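Local coordinates for DNA ligase (Alteromonas mediterranea, PDB 6GDR), which probably seals nicks in double-stranded DNA as a minimal ATP-dependent ligase of the Lig E type, here holding AMP and DNA, at residues L190-K195 against K206-K211; G37-W42 against T69-L74; E73-R78 against K127-A132. All blocks are in the same frame, centred on the assembly; numbering follows the deposited sequence. Where two conformers were deposited one is given.

Contact 1 of 3, residues L190-K195 against K206-K211; sequences LMLHHK and KLIKVK. Unlike the reference sequence in segment 206-211: Ile208 (reference Leu). With AMP (adenosine monophosphate), chain G.
Met191 and Lys209 face each other as a non-hydrogen-bonded pair of antiparallel strands, and both side chains reach AMP. Met191 lies over one face of the adenine: its chain bends at chi2 (-66°) and again at chi3 (-69°), which lays CG 3.5 Å from N1 of AMP and brings CE 3.5 Å from N3 of AMP. The same CE leans on Leu207 CD1 at 4.0 Å, while SD of Met191 rests near the backbone of Lys209. Lys209 sends its chain along the same side of the sheet to the phosphate, where NZ donates to O2P of AMP at 2.6 Å; a weak, long ion pair links NZ to a DNA phosphate as well. The opposite side of the sheet is tightly packed. Leu192 crosses Val210, CD1 to CG2 at 4.0 Å, and meets Ile208 through their CB atoms, with Leu175 and Leu179 of helix 172-184 closing over this layer. Toward Lys206 the contact loosens: the straight bond from His194 N to Lys206 O (2.8 Å) persists, but both side chains lead away, His194 NE2 to Glu28 and Lys206 NZ to Ser204, and both residues are partly exposed. The sequences fit nucleotidyltransferase motifs IV and V, and the chemistry divides accordingly: an apolar thioether for the base and an ammonium for the phosphate.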
loop_
_atom_site.group_PDB
_atom_site.type_symbol
_atom_site.label_atom_id
_atom_site.label_comp_id
_atom_site.label_asym_id
_atom_site.label_seq_id
_atom_site.Cartn_x
_atom_site.Cartn_y
_atom_site.Cartn_z
ATOM N N LEU D 190 0.208 -7.122 5.991
ATOM C CA LEU D 190 -0.526 -6.865 7.219
ATOM C C LEU D 190 -0.281 -5.437 7.683
ATOM O O LEU D 190 0.730 -4.812 7.352
ATOM C CB LEU D 190 -0.124 -7.845 8.334
ATOM C CG LEU D 190 -0.385 -9.330 8.077
ATOM C CD1 LEU D 190 0.095 -10.163 9.260
ATOM C CD2 LEU D 190 -1.860 -9.591 7.804
ATOM N N MET D 191 -1.235 -4.931 8.461
ATOM C CA MET D 191 -1.141 -3.621 9.087
ATOM C C MET D 191 -1.395 -3.773 10.578
ATOM O O MET D 191 -2.273 -4.536 10.993
ATOM C CB MET D 191 -2.146 -2.636 8.479
ATOM C CG MET D 191 -1.930 -2.371 6.998
ATOM S SD MET D 191 -0.390 -1.506 6.644
ATOM C CE MET D 191 -0.728 0.109 7.336
ATOM N N LEU D 192 -0.614 -3.054 11.378
ATOM C CA LEU D 192 -0.721 -3.089 12.830
ATOM C C LEU D 192 -1.007 -1.679 13.322
ATOM O O LEU D 192 -0.199 -0.770 13.106
ATOM C CB LEU D 192 0.564 -3.626 13.463
ATOM C CG LEU D 192 1.112 -4.923 12.866
ATOM C CD1 LEU D 192 2.444 -5.278 13.504
ATOM C CD2 LEU D 192 0.118 -6.053 13.046
ATOM N N HIS D 193 -2.152 -1.500 13.976
ATOM C CA HIS D 193 -2.560 -0.205 14.505
ATOM C C HIS D 193 -2.747 -0.335 16.009
ATOM O O HIS D 193 -3.575 -1.128 16.468
ATOM C CB HIS D 193 -3.848 0.281 13.835
ATOM C CG HIS D 193 -4.006 1.769 13.845
ATOM N ND1 HIS D 193 -4.775 2.441 12.919
ATOM C CD2 HIS D 193 -3.493 2.717 14.666
ATOM C CE1 HIS D 193 -4.728 3.737 13.168
ATOM N NE2 HIS D 193 -3.958 3.931 14.224
ATOM N N HIS D 194 -1.979 0.442 16.768
ATOM C CA HIS D 194 -2.034 0.361 18.220
ATOM C C HIS D 194 -3.417 0.759 18.723
ATOM O O HIS D 194 -3.987 1.764 18.288
ATOM C CB HIS D 194 -0.962 1.261 18.830
ATOM C CG HIS D 194 -0.493 0.813 20.178
ATOM N ND1 HIS D 194 -0.887 1.427 21.347
ATOM C CD2 HIS D 194 0.341 -0.191 20.542
ATOM C CE1 HIS D 194 -0.316 0.822 22.373
ATOM N NE2 HIS D 194 0.433 -0.163 21.912
ATOM N N LYS D 195 -3.949 -0.033 19.656
ATOM C CA LYS D 195 -5.318 0.173 20.121
ATOM C C LYS D 195 -5.449 1.478 20.897
ATOM O O LYS D 195 -6.342 2.287 20.626
ATOM C CB LYS D 195 -5.757 -1.009 20.987
ATOM C CG LYS D 195 -5.550 -2.372 20.345
ATOM C CD LYS D 195 -6.018 -3.493 21.260
ATOM C CE LYS D 195 -5.761 -4.857 20.643
ATOM N NZ LYS D 195 -6.074 -5.967 21.584
ATOM N N LYS D 206 2.931 3.433 16.344
ATOM C CA LYS D 206 1.485 3.347 16.509
ATOM C C LYS D 206 0.804 2.723 15.297
ATOM O O LYS D 206 -0.300 2.183 15.435
ATOM C CB LYS D 206 0.903 4.738 16.767
ATOM C CG LYS D 206 1.641 5.539 17.834
ATOM C CD LYS D 206 0.989 6.895 18.070
ATOM C CE LYS D 206 1.950 7.874 18.724
ATOM N NZ LYS D 206 2.964 8.385 17.762
ATOM N N LEU D 207 1.432 2.782 14.123
ATOM C CA LEU D 207 0.859 2.237 12.895
ATOM C C LEU D 207 1.993 1.629 12.081
ATOM O O LEU D 207 2.775 2.359 11.464
ATOM C CB LEU D 207 0.129 3.316 12.096
ATOM C CG LEU D 207 -0.450 2.900 10.741
ATOM C CD1 LEU D 207 -1.471 1.784 10.901
ATOM C CD2 LEU D 207 -1.073 4.100 10.045
ATOM N N ILE D 208 2.075 0.300 12.066
ATOM C CA ILE D 208 3.208 -0.406 11.481
ATOM C C ILE D 208 2.753 -1.164 10.242
ATOM O O ILE D 208 1.599 -1.592 10.128
ATOM C CB ILE D 208 3.864 -1.348 12.515
ATOM C CG1 ILE D 208 4.574 -0.519 13.589
ATOM C CG2 ILE D 208 4.865 -2.294 11.856
ATOM C CD1 ILE D 208 4.516 -1.124 14.969
ATOM N N LYS D 209 3.688 -1.329 9.310
ATOM C CA LYS D 209 3.440 -1.906 7.997
ATOM C C LYS D 209 4.287 -3.161 7.851
ATOM O O LYS D 209 5.488 -3.139 8.141
ATOM C CB LYS D 209 3.781 -0.878 6.917
ATOM C CG LYS D 209 3.771 -1.358 5.480
ATOM C CD LYS D 209 4.695 -0.487 4.631
ATOM C CE LYS D 209 4.415 1.013 4.803
ATOM N NZ LYS D 209 5.401 1.855 4.075
ATOM N N VAL D 210 3.667 -4.251 7.404
ATOM C CA VAL D 210 4.325 -5.550 7.328
ATOM C C VAL D 210 4.110 -6.119 5.932
ATOM O O VAL D 210 2.967 -6.350 5.522
ATOM C CB VAL D 210 3.797 -6.524 8.395
ATOM C CG1 VAL D 210 4.742 -7.702 8.538
ATOM C CG2 VAL D 210 3.614 -5.814 9.731
ATOM N N LYS D 211 5.206 -6.352 5.212
ATOM C CA LYS D 211 5.159 -6.902 3.866
ATOM C C LYS D 211 6.314 -7.874 3.681
ATOM O O LYS D 211 7.392 -7.695 4.256
ATOM C CB LYS D 211 5.237 -5.799 2.799
ATOM C CG LYS D 211 3.993 -4.926 2.699
ATOM C CD LYS D 211 4.299 -3.579 2.052
ATOM C CE LYS D 211 4.765 -3.715 0.611
ATOM N NZ LYS D 211 3.711 -4.268 -0.283
HETATM P P AMP G . 2.308 2.336 1.799
HETATM O O1P AMP G . 1.400 1.264 1.241
HETATM O O2P AMP G . 3.740 1.982 2.122
HETATM O "O5'" AMP G . 1.619 2.922 3.131
HETATM C "C5'" AMP G . 0.489 2.255 3.684
HETATM C "C4'" AMP G . -0.758 2.568 2.861
HETATM O "O4'" AMP G . -1.561 1.392 2.727
HETATM C "C3'" AMP G . -1.642 3.654 3.452
HETATM O "O3'" AMP G . -1.589 4.824 2.628
HETATM C "C2'" AMP G . -3.040 3.069 3.489
HETATM O "O2'" AMP G . -3.980 3.919 2.830
HETATM C "C1'" AMP G . -2.950 1.733 2.760
HETATM N N9 AMP G . -3.715 0.603 3.355
HETATM C C8 AMP G . -4.221 -0.399 2.609
HETATM N N7 AMP G . -4.871 -1.305 3.381
HETATM C C5 AMP G . -4.789 -0.883 4.652
HETATM C C6 AMP G . -5.264 -1.379 5.963
HETATM N N6 AMP G . -5.966 -2.529 6.046
HETATM N N1 AMP G . -4.972 -0.652 7.061
HETATM C C2 AMP G . -4.271 0.494 6.984
HETATM N N3 AMP G . -3.809 0.998 5.823
HETATM C C4 AMP G . -4.030 0.375 4.639
#

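Contact 2 of 3, residues G37-W42 against T69-L74; sequences GIRARW and TIDGEL. With AMP (adenosine monophosphate), chain G; nucleotides of chain B.
Asp71 overlaps Arg41 edge against edge, carboxylate and guanidinium planes only 9° apart, and is gripped side-on: Arg41 NE reaches OD1 of Asp71 at 2.9 Å and Arg41 NH2 reaches OD2 of Asp71 at 3.0 Å, the latter on its syn lone pair. Arg39 comes to the same carboxylate with its plane turned 68° away, and its two bonds are weak, the shorter being NH2 to Asp71 OD2 at 3.2 Å. With CG anti to the backbone N (chi1 -171°) and the chain extended to NE, Arg39 runs beside the ribose of AMP, its CG 3.2 Å from O2', while O3' of AMP lies in plane at the guanidinium edge. A leucine in place of Arg41 would probably take away the two-nitrogen grip on Asp71, leaving its carboxylate to the weak bonds from Arg39 and freer to turn. Glu73, in the DGE sequence of nucleotidyltransferase motif III, accepts the O2' hydroxyl of AMP on OE1 at 3.1 Å. The backbone N of Arg39 donates to OP1 of DC10 of chain B at 2.8 Å, nearly straight. Six backbone bonds join the strands, and on their other face Ala40 CB meets Leu74 CD1 at 3.9 Å. The chemistry is consistent with a second-shell arrangement: Arg41 holds Asp71, Asp71 probably steadies Arg39 through weaker bonds, and Arg39 with Glu73 frames the sugar next to the DNA phosphate.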
loop_
_atom_site.group_PDB
_atom_site.type_symbol
_atom_site.label_atom_id
_atom_site.label_comp_id
_atom_site.label_asym_id
_atom_site.label_seq_id
_atom_site.Cartn_x
_atom_site.Cartn_y
_atom_site.Cartn_z
ATOM N N GLY D 37 -5.212 -1.489 -2.717
ATOM C CA GLY D 37 -6.182 -0.671 -3.408
ATOM C C GLY D 37 -5.678 0.750 -3.587
ATOM O O GLY D 37 -4.478 1.000 -3.730
ATOM N N ILE D 38 -6.625 1.685 -3.580
ATOM C CA ILE D 38 -6.341 3.111 -3.687
ATOM C C ILE D 38 -6.808 3.780 -2.404
ATOM O O ILE D 38 -7.965 3.613 -1.998
ATOM C CB ILE D 38 -7.034 3.743 -4.909
ATOM C CG1 ILE D 38 -6.570 3.076 -6.210
ATOM C CG2 ILE D 38 -6.780 5.248 -4.950
ATOM C CD1 ILE D 38 -5.116 3.329 -6.570
ATOM N N ARG D 39 -5.917 4.540 -1.775
ATOM C CA ARG D 39 -6.291 5.289 -0.584
ATOM C C ARG D 39 -7.217 6.437 -0.962
ATOM O O ARG D 39 -7.010 7.118 -1.971
ATOM C CB ARG D 39 -5.051 5.835 0.121
ATOM C CG ARG D 39 -5.340 6.449 1.483
ATOM C CD ARG D 39 -4.136 7.194 2.032
ATOM N NE ARG D 39 -4.112 7.194 3.491
ATOM C CZ ARG D 39 -4.856 7.988 4.256
ATOM N NH1 ARG D 39 -5.698 8.857 3.709
ATOM N NH2 ARG D 39 -4.760 7.909 5.576
ATOM N N ALA D 40 -8.242 6.652 -0.143
ATOM C CA ALA D 40 -9.212 7.704 -0.405
ATOM C C ALA D 40 -9.742 8.241 0.914
ATOM O O ALA D 40 -10.042 7.471 1.831
ATOM C CB ALA D 40 -10.371 7.196 -1.269
ATOM N N ARG D 41 -9.853 9.562 0.999
ATOM C CA ARG D 41 -10.444 10.230 2.150
ATOM C C ARG D 41 -11.859 10.673 1.802
ATOM O O ARG D 41 -12.079 11.308 0.766
ATOM C CB ARG D 41 -9.601 11.432 2.578
ATOM C CG ARG D 41 -10.356 12.437 3.434
ATOM C CD ARG D 41 -9.403 13.340 4.195
ATOM N NE ARG D 41 -8.687 12.614 5.237
ATOM C CZ ARG D 41 -7.701 13.125 5.968
ATOM N NH1 ARG D 41 -7.301 14.375 5.775
ATOM N NH2 ARG D 41 -7.111 12.383 6.895
ATOM N N TRP D 42 -12.810 10.331 2.666
ATOM C CA TRP D 42 -14.203 10.714 2.483
ATOM C C TRP D 42 -14.453 12.036 3.197
ATOM O O TRP D 42 -14.344 12.113 4.425
ATOM C CB TRP D 42 -15.134 9.624 3.012
ATOM C CG TRP D 42 -16.586 9.991 2.966
ATOM C CD1 TRP D 42 -17.465 9.992 4.012
ATOM C CD2 TRP D 42 -17.329 10.418 1.818
ATOM N NE1 TRP D 42 -18.709 10.387 3.583
ATOM C CE2 TRP D 42 -18.652 10.655 2.241
ATOM C CE3 TRP D 42 -17.005 10.620 0.473
ATOM C CZ2 TRP D 42 -19.649 11.084 1.368
ATOM C CZ3 TRP D 42 -17.996 11.046 -0.391
ATOM C CH2 TRP D 42 -19.301 11.274 0.059
ATOM N N THR D 69 -15.511 12.704 8.305
ATOM C CA THR D 69 -14.261 12.494 7.589
ATOM C C THR D 69 -13.734 11.097 7.892
ATOM O O THR D 69 -13.564 10.730 9.059
ATOM C CB THR D 69 -13.225 13.550 7.979
ATOM O OG1 THR D 69 -13.769 14.856 7.756
ATOM C CG2 THR D 69 -11.956 13.392 7.150
ATOM N N ILE D 70 -13.482 10.320 6.839
ATOM C CA ILE D 70 -13.081 8.923 6.971
ATOM C C ILE D 70 -12.000 8.621 5.942
ATOM O O ILE D 70 -12.092 9.046 4.785
ATOM C CB ILE D 70 -14.283 7.968 6.790
ATOM C CG1 ILE D 70 -15.381 8.284 7.813
ATOM C CG2 ILE D 70 -13.833 6.515 6.923
ATOM C CD1 ILE D 70 -16.684 7.540 7.578
ATOM N N ASP D 71 -10.978 7.883 6.367
ATOM C CA ASP D 71 -9.935 7.387 5.477
ATOM C C ASP D 71 -10.204 5.920 5.169
ATOM O O ASP D 71 -10.508 5.138 6.075
ATOM C CB ASP D 71 -8.550 7.549 6.106
ATOM C CG ASP D 71 -8.064 8.984 6.088
ATOM O OD1 ASP D 71 -8.464 9.736 5.175
ATOM O OD2 ASP D 71 -7.278 9.359 6.984
ATOM N N GLY D 72 -10.087 5.552 3.893
ATOM C CA GLY D 72 -10.387 4.196 3.480
ATOM C C GLY D 72 -9.588 3.794 2.261
ATOM O O GLY D 72 -8.866 4.596 1.663
ATOM N N GLU D 73 -9.730 2.521 1.901
ATOM C CA GLU D 73 -9.024 1.925 0.772
ATOM C C GLU D 73 -10.055 1.436 -0.237
ATOM O O GLU D 73 -10.766 0.460 0.021
ATOM C CB GLU D 73 -8.134 0.775 1.235
ATOM C CG GLU D 73 -7.098 0.346 0.211
ATOM C CD GLU D 73 -5.932 1.308 0.131
ATOM O OE1 GLU D 73 -5.804 2.166 1.030
ATOM O OE2 GLU D 73 -5.143 1.207 -0.830
ATOM N N LEU D 74 -10.140 2.112 -1.381
ATOM C CA LEU D 74 -10.990 1.638 -2.466
ATOM C C LEU D 74 -10.405 0.348 -3.024
ATOM O O LEU D 74 -9.276 0.334 -3.524
ATOM C CB LEU D 74 -11.110 2.703 -3.552
ATOM C CG LEU D 74 -11.777 4.008 -3.113
ATOM C CD1 LEU D 74 -11.720 5.038 -4.226
ATOM C CD2 LEU D 74 -13.217 3.766 -2.686
HETATM P P AMP G . 2.308 2.336 1.799
HETATM O O1P AMP G . 1.400 1.264 1.241
HETATM O O2P AMP G . 3.740 1.982 2.122
HETATM O "O5'" AMP G . 1.619 2.922 3.131
HETATM C "C5'" AMP G . 0.489 2.255 3.684
HETATM C "C4'" AMP G . -0.758 2.568 2.861
HETATM O "O4'" AMP G . -1.561 1.392 2.727
HETATM C "C3'" AMP G . -1.642 3.654 3.452
HETATM O "O3'" AMP G . -1.589 4.824 2.628
HETATM C "C2'" AMP G . -3.040 3.069 3.489
HETATM O "O2'" AMP G . -3.980 3.919 2.830
HETATM C "C1'" AMP G . -2.950 1.733 2.760
HETATM N N9 AMP G . -3.715 0.603 3.355
HETATM C C8 AMP G . -4.221 -0.399 2.609
HETATM N N7 AMP G . -4.871 -1.305 3.381
HETATM C C5 AMP G . -4.789 -0.883 4.652
HETATM C C6 AMP G . -5.264 -1.379 5.963
HETATM N N6 AMP G . -5.966 -2.529 6.046
HETATM N N1 AMP G . -4.972 -0.652 7.061
HETATM C C2 AMP G . -4.271 0.494 6.984
HETATM N N3 AMP G . -3.809 0.998 5.823
HETATM C C4 AMP G . -4.030 0.375 4.639
ATOM P P DC B 10 -2.203 5.343 -3.442
ATOM O OP1 DC B 10 -3.284 4.938 -2.518
ATOM O OP2 DC B 10 -1.407 6.557 -3.150
ATOM O "O5'" DC B 10 -1.204 4.109 -3.632
ATOM C "C5'" DC B 10 -1.730 2.841 -3.986
ATOM C "C4'" DC B 10 -0.652 1.919 -4.524
ATOM O "O4'" DC B 10 -0.052 2.494 -5.711
ATOM C "C3'" DC B 10 0.520 1.679 -3.595
ATOM O "O3'" DC B 10 0.210 0.691 -2.618
ATOM C "C2'" DC B 10 1.600 1.222 -4.569
ATOM C "C1'" DC B 10 1.281 2.016 -5.842
ATOM N N1 DC B 10 2.192 3.176 -6.057
ATOM C C2 DC B 10 3.360 3.008 -6.809
ATOM O O2 DC B 10 3.612 1.900 -7.296
ATOM N N3 DC B 10 4.183 4.070 -6.987
ATOM C C4 DC B 10 3.878 5.249 -6.446
ATOM N N4 DC B 10 4.722 6.265 -6.649
ATOM C C5 DC B 10 2.696 5.438 -5.672
ATOM C C6 DC B 10 1.891 4.384 -5.504
ATOM P P DC B 9 -1.754 10.749 -6.023
ATOM O OP1 DC B 9 -2.727 11.171 -4.954
ATOM O OP2 DC B 9 -0.338 10.773 -5.517
ATOM O "O5'" DC B 9 -2.119 9.334 -6.601
ATOM C "C5'" DC B 9 -2.973 8.499 -5.853
ATOM C "C4'" DC B 9 -3.105 7.158 -6.579
ATOM O "O4'" DC B 9 -2.656 7.230 -7.785
ATOM C "C3'" DC B 9 -2.187 6.100 -5.875
ATOM O "O3'" DC B 9 -2.865 5.514 -4.896
ATOM C "C2'" DC B 9 -1.841 5.117 -7.009
ATOM C "C1'" DC B 9 -1.775 5.882 -8.079
ATOM N N1 DC B 9 -0.451 6.234 -8.343
ATOM C C2 DC B 9 0.387 5.354 -9.140
ATOM O O2 DC B 9 -0.064 4.310 -9.574
ATOM N N3 DC B 9 1.776 5.725 -9.419
ATOM C C4 DC B 9 2.318 6.931 -8.921
ATOM N N4 DC B 9 3.661 7.266 -9.204
ATOM C C5 DC B 9 1.474 7.829 -8.112
ATOM C C6 DC B 9 0.090 7.462 -7.833
#

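Contact 3 of 3, residues E73-R78 against K127-A132; sequences ELWIAR and KVRFMA. Unlike the reference sequence in segment 127-132: Val128 (reference Ile). With AMP (adenosine monophosphate), chain G.
Trp75 presses its CE3 corner on Met131 CG at 3.9 Å and runs beside Arg129, both side chains pointing the same way. NH1 of Arg129 comes to the ring edge, 4.1 Å from Trp75 CZ3, with guanidinium and indole planes 34° apart. Met131, its chain bent at chi2 (-58°) and chi3, places SD 3.8 Å above one face of that guanidinium, while the backbone N of Ala77 sits over the centre of the indole. On the other side of the sheet, Leu74 CD2 meets the edge of the Phe130 ring in its plane, 3.7 Å from CD1. Beyond the strand pairing, Ile76 CG1 touches Val128 CG2 at 3.8 Å. Four backbone bonds set this register. In the pair joining Glu73 and Met131 each donor stands well above the carbonyl plane; Met131 is also the centre of an inverse gamma turn. Further out, Leu35 touches both Trp75 and Met131, and Val164 touches Met131; both belong to the AMP pocket. Strands 70-75 and 129-134 thus lie between strands 38-42 and 161-163, with helix 81-89 against Leu74 and Ile76, and Trp65 meeting the Phe130 ring.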
loop_
_atom_site.group_PDB
_atom_site.type_symbol
_atom_site.label_atom_id
_atom_site.label_comp_id
_atom_site.label_asym_id
_atom_site.label_seq_id
_atom_site.Cartn_x
_atom_site.Cartn_y
_atom_site.Cartn_z
ATOM N N GLU D 73 -9.730 2.521 1.901
ATOM C CA GLU D 73 -9.024 1.925 0.772
ATOM C C GLU D 73 -10.055 1.436 -0.237
ATOM O O GLU D 73 -10.766 0.460 0.021
ATOM C CB GLU D 73 -8.134 0.775 1.235
ATOM C CG GLU D 73 -7.098 0.346 0.211
ATOM C CD GLU D 73 -5.932 1.308 0.131
ATOM O OE1 GLU D 73 -5.804 2.166 1.030
ATOM O OE2 GLU D 73 -5.143 1.207 -0.830
ATOM N N LEU D 74 -10.140 2.112 -1.381
ATOM C CA LEU D 74 -10.990 1.638 -2.466
ATOM C C LEU D 74 -10.405 0.348 -3.024
ATOM O O LEU D 74 -9.276 0.334 -3.524
ATOM C CB LEU D 74 -11.110 2.703 -3.552
ATOM C CG LEU D 74 -11.777 4.008 -3.113
ATOM C CD1 LEU D 74 -11.720 5.038 -4.226
ATOM C CD2 LEU D 74 -13.217 3.766 -2.686
ATOM N N TRP D 75 -11.177 -0.734 -2.944
ATOM C CA TRP D 75 -10.629 -2.069 -3.119
ATOM C C TRP D 75 -11.732 -3.008 -3.582
ATOM O O TRP D 75 -12.894 -2.864 -3.192
ATOM C CB TRP D 75 -10.003 -2.557 -1.806
ATOM C CG TRP D 75 -9.382 -3.918 -1.842
ATOM C CD1 TRP D 75 -8.192 -4.264 -2.413
ATOM C CD2 TRP D 75 -9.905 -5.111 -1.247
ATOM N NE1 TRP D 75 -7.948 -5.603 -2.220
ATOM C CE2 TRP D 75 -8.985 -6.145 -1.508
ATOM C CE3 TRP D 75 -11.066 -5.406 -0.525
ATOM C CZ2 TRP D 75 -9.189 -7.454 -1.071
ATOM C CZ3 TRP D 75 -11.268 -6.706 -0.095
ATOM C CH2 TRP D 75 -10.335 -7.714 -0.371
ATOM N N ILE D 76 -11.352 -3.969 -4.424
ATOM C CA ILE D 76 -12.278 -4.966 -4.948
ATOM C C ILE D 76 -11.952 -6.312 -4.316
ATOM O O ILE D 76 -12.746 -6.861 -3.543
ATOM C CB ILE D 76 -12.199 -5.050 -6.485
ATOM C CG1 ILE D 76 -12.537 -3.695 -7.115
ATOM C CG2 ILE D 76 -13.141 -6.130 -7.014
ATOM C CD1 ILE D 76 -12.151 -3.587 -8.576
ATOM N N ALA D 77 -10.782 -6.848 -4.646
ATOM C CA ALA D 77 -10.334 -8.131 -4.122
ATOM C C ALA D 77 -8.814 -8.176 -4.236
ATOM O O ALA D 77 -8.185 -7.246 -4.748
ATOM C CB ALA D 77 -10.991 -9.295 -4.869
ATOM N N ARG D 78 -8.228 -9.266 -3.750
ATOM C CA ARG D 78 -6.782 -9.424 -3.799
ATOM C C ARG D 78 -6.297 -9.530 -5.242
ATOM O O ARG D 78 -6.967 -10.095 -6.110
ATOM C CB ARG D 78 -6.361 -10.666 -3.015
ATOM C CG ARG D 78 -6.680 -10.594 -1.535
ATOM C CD ARG D 78 -6.531 -11.950 -0.870
ATOM N NE ARG D 78 -6.750 -11.880 0.572
ATOM C CZ ARG D 78 -6.921 -12.940 1.356
ATOM N NH1 ARG D 78 -6.906 -14.162 0.843
ATOM N NH2 ARG D 78 -7.112 -12.777 2.658
ATOM N N LYS D 127 -18.441 -3.411 -8.355
ATOM C CA LYS D 127 -17.774 -4.315 -7.428
ATOM C C LYS D 127 -16.644 -3.635 -6.659
ATOM O O LYS D 127 -15.754 -4.318 -6.142
ATOM C CB LYS D 127 -17.252 -5.539 -8.182
ATOM C CG LYS D 127 -18.353 -6.507 -8.604
ATOM C CD LYS D 127 -18.819 -7.370 -7.437
ATOM C CE LYS D 127 -20.219 -7.925 -7.660
ATOM N NZ LYS D 127 -21.276 -7.023 -7.119
ATOM N N VAL D 128 -16.668 -2.309 -6.566
ATOM C CA VAL D 128 -15.710 -1.557 -5.768
ATOM C C VAL D 128 -16.336 -1.266 -4.413
ATOM O O VAL D 128 -17.550 -1.063 -4.295
ATOM C CB VAL D 128 -15.286 -0.252 -6.475
ATOM C CG1 VAL D 128 -14.368 0.578 -5.584
ATOM C CG2 VAL D 128 -14.598 -0.568 -7.794
ATOM N N ARG D 129 -15.498 -1.243 -3.378
ATOM C CA ARG D 129 -15.946 -0.958 -2.024
ATOM C C ARG D 129 -14.969 -0.002 -1.356
ATOM O O ARG D 129 -13.796 0.086 -1.728
ATOM C CB ARG D 129 -16.082 -2.242 -1.191
ATOM C CG ARG D 129 -17.183 -3.175 -1.667
ATOM C CD ARG D 129 -17.515 -4.217 -0.613
ATOM N NE ARG D 129 -16.403 -5.134 -0.378
ATOM C CZ ARG D 129 -16.331 -5.979 0.646
ATOM N NH1 ARG D 129 -15.280 -6.777 0.775
ATOM N NH2 ARG D 129 -17.305 -6.024 1.547
ATOM N N PHE D 130 -15.474 0.717 -0.357
ATOM C CA PHE D 130 -14.684 1.676 0.412
ATOM C C PHE D 130 -14.367 1.029 1.755
ATOM O O PHE D 130 -15.155 1.091 2.699
ATOM C CB PHE D 130 -15.439 2.991 0.570
ATOM C CG PHE D 130 -14.716 4.013 1.402
ATOM C CD1 PHE D 130 -13.707 4.784 0.850
ATOM C CD2 PHE D 130 -15.053 4.210 2.730
ATOM C CE1 PHE D 130 -13.043 5.728 1.612
ATOM C CE2 PHE D 130 -14.393 5.151 3.495
ATOM C CZ PHE D 130 -13.387 5.912 2.936
ATOM N N MET D 131 -13.198 0.398 1.833
ATOM C CA MET D 131 -12.778 -0.330 3.030
ATOM C C MET D 131 -12.170 0.666 4.010
ATOM O O MET D 131 -10.959 0.889 4.037
ATOM C CB MET D 131 -11.791 -1.431 2.665
ATOM C CG MET D 131 -12.229 -2.299 1.489
ATOM S SD MET D 131 -13.817 -3.115 1.749
ATOM C CE MET D 131 -13.451 -4.154 3.160
ATOM N N ALA D 132 -13.024 1.274 4.829
ATOM C CA ALA D 132 -12.563 2.264 5.794
ATOM C C ALA D 132 -11.690 1.609 6.858
ATOM O O ALA D 132 -11.967 0.494 7.310
ATOM C CB ALA D 132 -13.756 2.959 6.449
HETATM P P AMP G . 2.308 2.336 1.799
HETATM O O1P AMP G . 1.400 1.264 1.241
HETATM O O2P AMP G . 3.740 1.982 2.122
HETATM O "O5'" AMP G . 1.619 2.922 3.131
HETATM C "C5'" AMP G . 0.489 2.255 3.684
HETATM C "C4'" AMP G . -0.758 2.568 2.861
HETATM O "O4'" AMP G . -1.561 1.392 2.727
HETATM C "C3'" AMP G . -1.642 3.654 3.452
HETATM O "O3'" AMP G . -1.589 4.824 2.628
HETATM C "C2'" AMP G . -3.040 3.069 3.489
HETATM O "O2'" AMP G . -3.980 3.919 2.830
HETATM C "C1'" AMP G . -2.950 1.733 2.760
HETATM N N9 AMP G . -3.715 0.603 3.355
HETATM C C8 AMP G . -4.221 -0.399 2.609
HETATM N N7 AMP G . -4.871 -1.305 3.381
HETATM C C5 AMP G . -4.789 -0.883 4.652
HETATM C C6 AMP G . -5.264 -1.379 5.963
HETATM N N6 AMP G . -5.966 -2.529 6.046
HETATM N N1 AMP G . -4.972 -0.652 7.061
HETATM C C2 AMP G . -4.271 0.494 6.984
HETATM N N3 AMP G . -3.809 0.998 5.823
HETATM C C4 AMP G . -4.030 0.375 4.639
#

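Along the chain contact 2 comes first, contact 3 begins on the strand where it ends, and contact 1 follows. Contacts 2 and 3 share Glu73 and Leu74 on strand 70-75, the middle strand of a five-stranded mixed sheet, so their centres are only about 9 Å apart; Phe130 packs against Gly72 and Ala40 where they touch. Contact 1 belongs to a separate four-stranded sheet, its centre about 17 Å from that of contact 2 and about 19 Å from that of contact 3. The two sheets do not meet through these segments, but AMP is reached from both, which makes the nucleotide pocket a cleft between two sheets of the ligase domain.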